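Local coordinates for 1,3,6,8-tetrahydroxynaphthalene synthase (Streptomyces coelicolor, PDB 1U0M), which catalyses the iterative condensation of five malonyl-CoA units and the cyclisation of the resulting pentaketide to 1,3,6,8-tetrahydroxynaphthalene, as a homodimeric type III polyketide synthase, at residues P15-V19 / V91-A95; A298-S302 / R323-E327; A103-I109 / G131-R137. All coordinates share one frame; numbering follows the deposited sequence.

Contact 1: residues P15-V19 / V91-A95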
loop_
_atom_site.group_PDB
_atom_site.type_symbol
_atom_site.label_atom_id
_atom_site.label_comp_id
_atom_site.label_asym_id
_atom_site.label_seq_id
_atom_site.Cartn_x
_atom_site.Cartn_y
_atom_site.Cartn_z
ATOM N N PRO A 15 11.816 2.371 18.907
ATOM C CA PRO A 15 10.942 1.367 18.305
ATOM C C PRO A 15 10.681 0.253 19.297
ATOM O O PRO A 15 11.588 -0.205 19.990
ATOM C CB PRO A 15 11.738 0.902 17.090
ATOM C CG PRO A 15 13.160 1.086 17.532
ATOM C CD PRO A 15 13.113 2.425 18.212
ATOM N N SER A 16 9.429 -0.169 19.374
ATOM C CA SER A 16 9.041 -1.242 20.275
ATOM C C SER A 16 8.921 -2.515 19.416
ATOM O O SER A 16 8.355 -2.476 18.318
ATOM C CB SER A 16 7.701 -0.883 20.922
ATOM O OG SER A 16 7.484 -1.601 22.117
ATOM N N VAL A 17 9.462 -3.633 19.896
ATOM C CA VAL A 17 9.397 -4.879 19.140
ATOM C C VAL A 17 9.004 -6.081 19.996
ATOM O O VAL A 17 9.417 -6.204 21.148
ATOM C CB VAL A 17 10.753 -5.192 18.445
ATOM C CG1 VAL A 17 10.602 -6.393 17.529
ATOM C CG2 VAL A 17 11.235 -3.985 17.654
ATOM N N SER A 18 8.210 -6.971 19.406
ATOM C CA SER A 18 7.735 -8.176 20.079
ATOM C C SER A 18 7.629 -9.342 19.076
ATOM O O SER A 18 7.182 -9.148 17.954
ATOM C CB SER A 18 6.371 -7.877 20.710
ATOM O OG SER A 18 5.771 -9.045 21.218
ATOM N N VAL A 19 8.058 -10.543 19.466
ATOM C CA VAL A 19 7.991 -11.709 18.578
ATOM C C VAL A 19 7.190 -12.821 19.251
ATOM O O VAL A 19 7.108 -12.869 20.466
ATOM C CB VAL A 19 9.408 -12.257 18.206
ATOM C CG1 VAL A 19 10.187 -11.221 17.397
ATOM C CG2 VAL A 19 10.166 -12.631 19.451
ATOM N N VAL A 91 2.250 -3.765 21.293
ATOM C CA VAL A 91 3.456 -3.158 20.755
ATOM C C VAL A 91 3.290 -1.684 20.439
ATOM O O VAL A 91 4.174 -0.884 20.738
ATOM C CB VAL A 91 3.940 -3.903 19.496
ATOM C CG1 VAL A 91 5.242 -3.290 18.998
ATOM C CG2 VAL A 91 4.136 -5.379 19.822
ATOM N N ILE A 92 2.168 -1.322 19.828
ATOM C CA ILE A 92 1.916 0.076 19.501
ATOM C C ILE A 92 1.979 0.886 20.794
ATOM O O ILE A 92 2.599 1.947 20.849
ATOM C CB ILE A 92 0.530 0.256 18.833
ATOM C CG1 ILE A 92 0.601 -0.201 17.372
ATOM C CG2 ILE A 92 0.088 1.704 18.921
ATOM C CD1 ILE A 92 -0.726 -0.177 16.646
ATOM N N GLN A 93 1.344 0.360 21.835
ATOM C CA GLN A 93 1.323 1.012 23.138
ATOM C C GLN A 93 2.726 1.433 23.577
ATOM O O GLN A 93 3.040 2.623 23.657
ATOM C CB GLN A 93 0.744 0.069 24.185
ATOM C CG GLN A 93 0.573 0.723 25.524
ATOM C CD GLN A 93 -0.470 1.821 25.481
ATOM O OE1 GLN A 93 -1.672 1.547 25.396
ATOM N NE2 GLN A 93 -0.018 3.073 25.522
ATOM N N ARG A 94 3.558 0.439 23.867
ATOM C CA ARG A 94 4.924 0.668 24.305
ATOM C C ARG A 94 5.675 1.645 23.417
ATOM O O ARG A 94 6.667 2.231 23.843
ATOM C CB ARG A 94 5.672 -0.661 24.354
ATOM C CG ARG A 94 5.221 -1.564 25.488
ATOM C CD ARG A 94 5.217 -3.003 25.057
ATOM N NE ARG A 94 6.402 -3.320 24.273
ATOM C CZ ARG A 94 6.591 -4.479 23.661
ATOM N NH1 ARG A 94 5.667 -5.427 23.751
ATOM N NH2 ARG A 94 7.694 -4.683 22.958
ATOM N N ALA A 95 5.210 1.811 22.183
ATOM C CA ALA A 95 5.850 2.731 21.249
ATOM C C ALA A 95 5.363 4.154 21.495
ATOM O O ALA A 95 6.059 5.116 21.181
ATOM C CB ALA A 95 5.551 2.316 19.812
HETATM O O HOH W 1 10.087 -3.409 22.926
#
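S16 and R94 form the polar half of this helix-on-strand contact, and V91 supplies the apolar half. The S16 side chain points at the helix, and its hydroxyl, anti to the backbone N (chi1 -159°), turns to the R94 side, where OG lies 3.0 Å from R94 NE. S16 CB is left against A95 CB at 4.0 Å. V91 uses both branches: CG1 lies 3.3 Å from the carbonyl oxygen S16 O, and CG2 presses on S18 CB at 3.5 Å, a tight carbon contact. The R94 chain bends at chi2 and chi3 back toward the strand; V91 CA, from its own helix, lies over the rim of one guanidinium face. R94 NH2 donates to V17 O over 2.9 Å, a bent bond (130° at the hydrogen) that approaches from above the carbonyl plane. A water accepts from both R94 NH2 and V17 N, tying the guanidinium to the same residue a second time. The strand runs between strands 198-206 and 212-222 of the mixed sheet, and V91 and A95 also rest on A202. P15 and V17 face helix 315-326, so the strand lies between two helices, in keeping with the alternating layers of the thiolase fold.

Contact 2: residues A298-S302 / R323-E327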
loop_
_atom_site.group_PDB
_atom_site.type_symbol
_atom_site.label_atom_id
_atom_site.label_comp_id
_atom_site.label_asym_id
_atom_site.label_seq_id
_atom_site.Cartn_x
_atom_site.Cartn_y
_atom_site.Cartn_z
ATOM N N ALA A 298 30.010 -2.780 11.676
ATOM C CA ALA A 298 29.109 -1.638 11.596
ATOM C C ALA A 298 27.652 -2.057 11.701
ATOM O O ALA A 298 26.863 -1.427 12.408
ATOM C CB ALA A 298 29.342 -0.879 10.295
ATOM N N PHE A 299 27.303 -3.124 10.990
ATOM C CA PHE A 299 25.936 -3.633 10.996
ATOM C C PHE A 299 25.803 -4.692 12.074
ATOM O O PHE A 299 25.318 -5.793 11.820
ATOM C CB PHE A 299 25.590 -4.239 9.637
ATOM C CG PHE A 299 26.201 -3.512 8.486
ATOM C CD1 PHE A 299 27.471 -3.850 8.033
ATOM C CD2 PHE A 299 25.533 -2.456 7.885
ATOM C CE1 PHE A 299 28.070 -3.142 6.998
ATOM C CE2 PHE A 299 26.122 -1.740 6.849
ATOM C CZ PHE A 299 27.394 -2.085 6.405
ATOM N N ARG A 300 26.249 -4.347 13.276
ATOM C CA ARG A 300 26.191 -5.250 14.413
ATOM C C ARG A 300 24.754 -5.443 14.880
ATOM O O ARG A 300 24.367 -6.538 15.291
ATOM C CB ARG A 300 27.036 -4.691 15.565
ATOM C CG ARG A 300 26.899 -5.469 16.868
ATOM C CD ARG A 300 27.860 -4.984 17.959
ATOM N NE ARG A 300 27.558 -3.644 18.462
ATOM C CZ ARG A 300 27.899 -2.510 17.855
ATOM N NH1 ARG A 300 28.562 -2.542 16.706
ATOM N NH2 ARG A 300 27.581 -1.344 18.403
ATOM N N PHE A 301 23.974 -4.368 14.811
ATOM C CA PHE A 301 22.578 -4.384 15.242
ATOM C C PHE A 301 21.676 -5.132 14.270
ATOM O O PHE A 301 20.789 -5.878 14.682
ATOM C CB PHE A 301 22.092 -2.946 15.427
ATOM C CG PHE A 301 22.847 -2.195 16.484
ATOM C CD1 PHE A 301 22.539 -2.365 17.832
ATOM C CD2 PHE A 301 23.905 -1.360 16.139
ATOM C CE1 PHE A 301 23.275 -1.720 18.819
ATOM C CE2 PHE A 301 24.646 -0.710 17.120
ATOM C CZ PHE A 301 24.328 -0.892 18.462
ATOM N N SER A 302 21.909 -4.934 12.980
ATOM C CA SER A 302 21.122 -5.611 11.963
ATOM C C SER A 302 21.376 -7.105 12.098
ATOM O O SER A 302 20.444 -7.901 12.241
ATOM C CB SER A 302 21.551 -5.148 10.571
ATOM O OG SER A 302 21.630 -3.734 10.505
ATOM N N ARG A 323 17.646 -2.219 19.187
ATOM C CA ARG A 323 18.835 -2.774 19.826
ATOM C C ARG A 323 19.915 -1.714 20.007
ATOM O O ARG A 323 20.797 -1.849 20.859
ATOM C CB ARG A 323 19.387 -3.940 19.004
ATOM C CG ARG A 323 18.523 -5.186 19.044
ATOM C CD ARG A 323 18.943 -6.172 17.974
ATOM N NE ARG A 323 17.949 -7.224 17.803
ATOM C CZ ARG A 323 17.911 -8.342 18.516
ATOM N NH1 ARG A 323 18.822 -8.565 19.453
ATOM N NH2 ARG A 323 16.954 -9.236 18.298
ATOM N N LEU A 324 19.839 -0.664 19.199
ATOM C CA LEU A 324 20.804 0.421 19.274
ATOM C C LEU A 324 20.452 1.312 20.455
ATOM O O LEU A 324 21.292 2.053 20.964
ATOM C CB LEU A 324 20.791 1.220 17.972
ATOM C CG LEU A 324 21.796 2.361 17.824
ATOM C CD1 LEU A 324 22.029 2.628 16.352
ATOM C CD2 LEU A 324 21.284 3.603 18.534
ATOM N N PHE A 325 19.199 1.225 20.887
ATOM C CA PHE A 325 18.721 1.995 22.025
ATOM C C PHE A 325 19.122 1.300 23.318
ATOM O O PHE A 325 19.611 1.943 24.244
ATOM C CB PHE A 325 17.196 2.132 21.990
ATOM C CG PHE A 325 16.702 3.264 21.141
ATOM C CD1 PHE A 325 17.035 3.341 19.794
ATOM C CD2 PHE A 325 15.892 4.254 21.687
ATOM C CE1 PHE A 325 16.568 4.383 19.004
ATOM C CE2 PHE A 325 15.419 5.302 20.905
ATOM C CZ PHE A 325 15.756 5.367 19.562
ATOM N N ASP A 326 18.908 -0.014 23.379
ATOM C CA ASP A 326 19.242 -0.781 24.577
ATOM C C ASP A 326 20.714 -0.675 24.939
ATOM O O ASP A 326 21.065 -0.602 26.116
ATOM C CB ASP A 326 18.853 -2.247 24.402
ATOM C CG ASP A 326 17.383 -2.420 24.083
ATOM O OD1 ASP A 326 16.543 -1.774 24.750
ATOM O OD2 ASP A 326 17.071 -3.208 23.167
ATOM N N GLU A 327 21.577 -0.697 23.931
ATOM C CA GLU A 327 23.001 -0.545 24.176
ATOM C C GLU A 327 23.172 0.948 24.321
ATOM O O GLU A 327 24.127 1.435 24.917
ATOM C CB GLU A 327 23.821 -1.029 22.991
ATOM C CG GLU A 327 25.287 -0.656 23.089
ATOM C CD GLU A 327 26.066 -1.075 21.868
ATOM O OE1 GLU A 327 26.096 -2.290 21.576
ATOM O OE2 GLU A 327 26.648 -0.192 21.202
#
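F301, at the start of helix 300-308, inserts its ring against the last turn of helix 315-326, a helix-helix contact within the C-terminal half of the thiolase fold. With CG anti to its carbonyl carbon (chi1 -62°), the ring reaches across so that one face receives L324 CB, 4.0 Å from the ring centroid and almost directly over it, a CH-pi contact. The rim meets the backbone, F301 CE1 lying 3.2 Å from R323 O, while R323 CB sits at the edge in the ring plane, 3.7 Å from F301 CD1. R323 then runs extended away from the ring to charged partners outside the contact, D319 and E308, and its guanidinium also makes a cation-pi contact with Y309. On the deeper side, F301 and L324 both rest on I276 of strand 276-278. E327 spans the outer side with a chain extended beyond CG, crossing F301 at about a right angle, its OE2 3.7 Å from F301 CZ. R300 comes from the opposite direction and bends at chi3 (68°) toward E327; the guanidinium and carboxylate planes are nearly coplanar, 8° apart. The salt bridge is thus edge-on: R300 NH2 donates over 3.2 Å to the syn lone pair of E327 OE2.

Contact 3: residues A103-I109 / G131-R137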
loop_
_atom_site.group_PDB
_atom_site.type_symbol
_atom_site.label_atom_id
_atom_site.label_comp_id
_atom_site.label_asym_id
_atom_site.label_seq_id
_atom_site.Cartn_x
_atom_site.Cartn_y
_atom_site.Cartn_z
ATOM N N ALA A 103 -2.722 7.733 21.927
ATOM C CA ALA A 103 -3.223 7.332 20.623
ATOM C C ALA A 103 -3.590 8.570 19.814
ATOM O O ALA A 103 -3.355 8.641 18.605
ATOM C CB ALA A 103 -4.449 6.445 20.799
ATOM N N THR A 104 -4.131 9.562 20.513
ATOM C CA THR A 104 -4.591 10.790 19.890
ATOM C C THR A 104 -3.569 11.829 19.439
ATOM O O THR A 104 -3.947 12.895 18.964
ATOM C CB THR A 104 -5.606 11.491 20.799
ATOM O OG1 THR A 104 -6.434 10.506 21.430
ATOM C CG2 THR A 104 -6.484 12.424 19.981
ATOM N N ASP A 105 -2.282 11.551 19.570
ATOM C CA ASP A 105 -1.312 12.542 19.128
ATOM C C ASP A 105 -0.725 12.194 17.768
ATOM O O ASP A 105 0.132 12.909 17.244
ATOM C CB ASP A 105 -0.201 12.696 20.169
ATOM C CG ASP A 105 -0.558 13.703 21.249
ATOM O OD1 ASP A 105 -0.132 14.873 21.131
ATOM O OD2 ASP A 105 -1.275 13.330 22.202
ATOM N N ILE A 106 -1.210 11.097 17.195
ATOM C CA ILE A 106 -0.742 10.626 15.897
ATOM C C ILE A 106 -1.679 11.101 14.791
ATOM O O ILE A 106 -2.891 10.901 14.863
ATOM C CB ILE A 106 -0.673 9.079 15.874
ATOM C CG1 ILE A 106 0.136 8.574 17.076
ATOM C CG2 ILE A 106 -0.059 8.601 14.557
ATOM C CD1 ILE A 106 1.593 9.002 17.078
ATOM N N ASP A 107 -1.114 11.728 13.767
ATOM C CA ASP A 107 -1.915 12.231 12.659
ATOM C C ASP A 107 -1.995 11.233 11.509
ATOM O O ASP A 107 -2.916 11.287 10.701
ATOM C CB ASP A 107 -1.339 13.549 12.127
ATOM C CG ASP A 107 -1.215 14.618 13.201
ATOM O OD1 ASP A 107 -0.191 14.627 13.919
ATOM O OD2 ASP A 107 -2.143 15.451 13.331
ATOM N N VAL A 108 -1.030 10.324 11.436
ATOM C CA VAL A 108 -1.005 9.350 10.358
ATOM C C VAL A 108 -0.430 8.007 10.784
ATOM O O VAL A 108 0.620 7.948 11.428
ATOM C CB VAL A 108 -0.163 9.875 9.175
ATOM C CG1 VAL A 108 1.251 10.158 9.644
ATOM C CG2 VAL A 108 -0.138 8.856 8.042
ATOM N N ILE A 109 -1.130 6.932 10.437
ATOM C CA ILE A 109 -0.655 5.588 10.736
ATOM C C ILE A 109 -0.073 5.022 9.446
ATOM O O ILE A 109 -0.635 5.202 8.366
ATOM C CB ILE A 109 -1.778 4.648 11.201
ATOM C CG1 ILE A 109 -2.329 5.111 12.549
ATOM C CG2 ILE A 109 -1.237 3.231 11.307
ATOM C CD1 ILE A 109 -3.320 4.148 13.178
ATOM N N GLY A 131 -8.628 3.571 20.035
ATOM C CA GLY A 131 -9.143 4.885 20.350
ATOM C C GLY A 131 -8.383 6.002 19.668
ATOM O O GLY A 131 -8.292 7.102 20.197
ATOM N N PHE A 132 -7.828 5.731 18.493
ATOM C CA PHE A 132 -7.098 6.758 17.762
ATOM C C PHE A 132 -8.034 7.870 17.284
ATOM O O PHE A 132 -9.259 7.769 17.384
ATOM C CB PHE A 132 -6.392 6.146 16.551
ATOM C CG PHE A 132 -5.040 5.581 16.857
ATOM C CD1 PHE A 132 -3.904 6.384 16.806
ATOM C CD2 PHE A 132 -4.896 4.243 17.198
ATOM C CE1 PHE A 132 -2.649 5.863 17.089
ATOM C CE2 PHE A 132 -3.647 3.712 17.483
ATOM C CZ PHE A 132 -2.521 4.525 17.428
ATOM N N ASP A 133 -7.430 8.929 16.758
ATOM C CA ASP A 133 -8.160 10.075 16.231
ATOM C C ASP A 133 -9.041 9.588 15.078
ATOM O O ASP A 133 -8.546 8.954 14.142
ATOM C CB ASP A 133 -7.175 11.118 15.685
ATOM C CG ASP A 133 -5.805 11.067 16.369
ATOM O OD1 ASP A 133 -5.258 9.954 16.562
ATOM O OD2 ASP A 133 -5.267 12.153 16.693
ATOM N N SER A 134 -10.333 9.892 15.133
ATOM C CA SER A 134 -11.254 9.478 14.075
ATOM C C SER A 134 -10.876 10.157 12.750
ATOM O O SER A 134 -11.539 9.969 11.731
ATOM C CB SER A 134 -12.687 9.844 14.469
ATOM O OG SER A 134 -13.631 9.065 13.761
ATOM N N THR A 135 -9.785 10.922 12.779
ATOM C CA THR A 135 -9.288 11.655 11.619
ATOM C C THR A 135 -7.910 11.192 11.170
ATOM O O THR A 135 -7.373 11.702 10.189
ATOM C CB THR A 135 -9.194 13.173 11.920
ATOM O OG1 THR A 135 -8.390 13.386 13.089
ATOM C CG2 THR A 135 -10.566 13.745 12.161
ATOM N N THR A 136 -7.338 10.232 11.892
ATOM C CA THR A 136 -6.009 9.707 11.572
ATOM C C THR A 136 -5.965 9.177 10.147
ATOM O O THR A 136 -6.842 8.432 9.734
ATOM C CB THR A 136 -5.612 8.551 12.509
ATOM O OG1 THR A 136 -6.068 8.829 13.835
ATOM C CG2 THR A 136 -4.100 8.380 12.523
ATOM N N ARG A 137 -4.938 9.566 9.403
ATOM C CA ARG A 137 -4.805 9.112 8.030
ATOM C C ARG A 137 -4.193 7.727 8.046
ATOM O O ARG A 137 -3.295 7.447 8.840
ATOM C CB ARG A 137 -3.898 10.039 7.222
ATOM C CG ARG A 137 -3.630 11.394 7.832
ATOM C CD ARG A 137 -4.871 12.243 7.981
ATOM N NE ARG A 137 -4.519 13.533 8.571
ATOM C CZ ARG A 137 -3.692 14.405 7.999
ATOM N NH1 ARG A 137 -3.143 14.127 6.823
ATOM N NH2 ARG A 137 -3.399 15.548 8.607
#
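The phenyl ring of F132 is held on both faces and along its rim by the 103-109 segment. A103 CB stands 4.0 Å from the F132 centroid over one face, and I109 CD1 stands 4.1 Å from it over the opposite one, both CH-pi contacts near the ring normal. At the edge, I106 CG1 approaches F132 CE1 at 3.9 Å; I92 and L169 add to the same apolar cluster. The carboxylate of D133 lies among backbone oxygens. Its OD2 is only 2.7 Å from T104 O, and OD1 is close to the carbonyls of A103 and I106, a setting in which the acid is probably protonated. T136 closes a type I turn through its backbone N bonded to D133 O. With chi1 at -38°, T136 OG1 lies beside the backbone N and CG2 anti to it, where CG2 packs on I109 CG1 at 3.7 Å. From here the two segments pair as strands: R137 N donates to D107 O over 3.0 Å, almost straight at 175°, and I109 N donates to R137 O over 2.7 Å. R137, on the outermost strand of this chain's sheet, makes a cation-pi contact with Y163 and packs on R155 of the second subunit. V108 and R137 thus open the parallel pairing of strands 108-112 and 137-141, which helix 122-129 joins in a beta-alpha-beta crossover.

How the contacts relate
The three contacts illustrate how a layered fold is joined by local contacts between its helices and strands. Contacts 1 and 3 lie in the N-terminal half of the chalcone synthase-like chain and contact 2 in the C-terminal half; along the chain contact 1 closes first, then contact 3, then contact 2. The centre of contact 1 lies about 17 Å from each of the others, while contacts 2 and 3 are about 30 Å apart, centre to centre, and do not touch. Contact 1 therefore links the halves: P15 meets F325 of contact 2, and I92 meets F132 of contact 3. Contacts 1 and 3 reach the same mixed sheet, which ties helix 73-99 to the edge strand near the dimer partner.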